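Local structure of cytochrome c-550-like protein (Thermosynechococcus elongatus, 4LJI) at residues D5-V8 / I9-K13. The protein probably serves as a low-potential electron-transfer cytochrome with one covalently bound heme c, and can partially replace the cytochrome c-550 (PsbV) of photosystem II. Sequence-based numbering, arbitrary orientation.
Sequences DNYV and IQYLK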
loop_
_atom_site.group_PDB
_atom_site.type_symbol
_atom_site.label_atom_id
_atom_site.label_comp_id
_atom_site.label_asym_id
_atom_site.label_seq_id
_atom_site.Cartn_x
_atom_site.Cartn_y
_atom_site.Cartn_z
ATOM N N ASP A 5 -18.927 -2.022 4.819
ATOM C CA ASP A 5 -17.998 -1.613 5.857
ATOM C C ASP A 5 -18.470 -0.330 6.550
ATOM O O ASP A 5 -19.084 0.535 5.935
ATOM C CB ASP A 5 -16.581 -1.498 5.292
ATOM C CG ASP A 5 -15.951 -2.864 5.026
ATOM O OD1 ASP A 5 -16.702 -3.861 4.896
ATOM O OD2 ASP A 5 -14.708 -2.945 4.948
ATOM N N ASN A 6 -18.202 -0.235 7.853
ATOM C CA ASN A 6 -18.651 0.911 8.639
ATOM C C ASN A 6 -18.145 2.230 8.078
ATOM O O ASN A 6 -18.866 3.218 8.091
ATOM C CB ASN A 6 -18.268 0.781 10.119
ATOM C CG ASN A 6 -18.833 1.921 10.974
ATOM O OD1 ASN A 6 -20.048 2.015 11.174
ATOM N ND2 ASN A 6 -17.954 2.793 11.474
ATOM N N TYR A 7 -16.917 2.230 7.570
ATOM C CA TYR A 7 -16.341 3.448 6.998
ATOM C C TYR A 7 -17.239 4.052 5.928
ATOM O O TYR A 7 -17.380 5.262 5.838
ATOM C CB TYR A 7 -14.927 3.206 6.467
ATOM C CG TYR A 7 -14.300 4.429 5.826
ATOM C CD1 TYR A 7 -13.624 5.367 6.594
ATOM C CD2 TYR A 7 -14.416 4.665 4.455
ATOM C CE1 TYR A 7 -13.066 6.490 6.022
ATOM C CE2 TYR A 7 -13.840 5.774 3.870
ATOM C CZ TYR A 7 -13.167 6.686 4.665
ATOM O OH TYR A 7 -12.597 7.799 4.103
ATOM N N VAL A 8 -17.850 3.192 5.125
ATOM C CA VAL A 8 -18.765 3.642 4.080
ATOM C C VAL A 8 -20.082 4.242 4.621
ATOM O O VAL A 8 -20.592 5.254 4.108
ATOM C CB VAL A 8 -19.066 2.481 3.112
ATOM C CG1 VAL A 8 -20.248 2.873 2.186
ATOM C CG2 VAL A 8 -17.788 2.053 2.371
ATOM N N ILE A 9 -20.652 3.611 5.642
ATOM C CA ILE A 9 -21.871 4.132 6.258
ATOM C C ILE A 9 -21.614 5.470 6.956
ATOM O O ILE A 9 -22.310 6.451 6.700
ATOM C CB ILE A 9 -22.452 3.146 7.284
ATOM C CG1 ILE A 9 -22.730 1.801 6.625
ATOM C CG2 ILE A 9 -23.726 3.698 7.902
ATOM C CD1 ILE A 9 -23.654 1.911 5.465
ATOM N N GLN A 10 -20.602 5.497 7.825
ATOM C CA GLN A 10 -20.358 6.626 8.727
ATOM C C GLN A 10 -19.524 7.760 8.120
ATOM O O GLN A 10 -19.756 8.938 8.406
ATOM C CB GLN A 10 -19.704 6.134 10.033
ATOM C CG GLN A 10 -19.364 7.248 11.039
ATOM C CD GLN A 10 -18.664 6.726 12.295
ATOM O OE1 GLN A 10 -18.540 5.514 12.495
ATOM N NE2 GLN A 10 -18.205 7.646 13.147
ATOM N N TYR A 11 -18.563 7.418 7.277
ATOM C CA TYR A 11 -17.652 8.424 6.770
ATOM C C TYR A 11 -17.901 8.788 5.308
ATOM O O TYR A 11 -17.691 9.932 4.905
ATOM C CB TYR A 11 -16.202 8.020 7.057
ATOM C CG TYR A 11 -15.906 8.051 8.545
ATOM C CD1 TYR A 11 -16.302 9.132 9.316
ATOM C CD2 TYR A 11 -15.270 6.992 9.184
ATOM C CE1 TYR A 11 -16.058 9.175 10.684
ATOM C CE2 TYR A 11 -15.023 7.025 10.560
ATOM C CZ TYR A 11 -15.419 8.120 11.299
ATOM O OH TYR A 11 -15.186 8.171 12.663
ATOM N N LEU A 12 -18.371 7.832 4.510
ATOM C CA LEU A 12 -18.828 8.158 3.163
ATOM C C LEU A 12 -20.318 8.471 3.113
ATOM O O LEU A 12 -20.831 8.886 2.067
ATOM C CB LEU A 12 -18.536 7.028 2.199
ATOM C CG LEU A 12 -17.067 6.674 1.897
ATOM C CD1 LEU A 12 -16.940 5.699 0.749
ATOM C CD2 LEU A 12 -16.190 7.897 1.631
ATOM N N LYS A 13 -21.004 8.265 4.238
ATOM C CA LYS A 13 -22.430 8.570 4.373
ATOM C C LYS A 13 -23.264 7.974 3.244
ATOM O O LYS A 13 -24.046 8.674 2.608
ATOM C CB LYS A 13 -22.671 10.091 4.468
ATOM C CG LYS A 13 -22.055 10.740 5.684
ATOM C CD LYS A 13 -21.796 12.229 5.464
ATOM C CE LYS A 13 -20.718 12.721 6.431
ATOM N NZ LYS A 13 -19.938 13.894 5.934
#
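N6 and Q10 are joined twice, one turn apart on the short helix 6-10. Q10 N gives a nearly straight bond to N6 O (2.9 Å), and alongside it N6 ND2 donates to Q10 OE1 at 3.0 Å, with the two amide planes turned 71° apart. Q10 reaches this bond with an extended chain, CG anti to the backbone N (chi1 178°). One residue on, Y7 O accepts two backbone N-H groups: Y11 N at 2.8 Å, from above the carbonyl plane, and L12 N at 3.1 Å, within it. K13 is the first residue to leave helical backbone angles, with positive phi. The Y7 ring lies alongside Y11 and L12, which both approach from the same side of its plane. Y11 CB makes a CH-pi contact over one Y7 face, 3.9 Å from the centroid, while Y7 CD1 meets the edge of the Y11 ring at CD2 (3.5 Å), the planes inclined at 56°. Farther round the ring, Y7 CE2 touches L12 CD2 at 3.9 Å. An alanine in place of Y7 would probably leave Y11 CB and L12 CD2 without their shared aromatic partner and deprive K40 of its cation-pi ring. Y7 and L12 pack on F120 of helix 111-127, and V8 lies against L36 and T37 of helix 33-46, so this N-terminal turn rests across both helices, away from the heme.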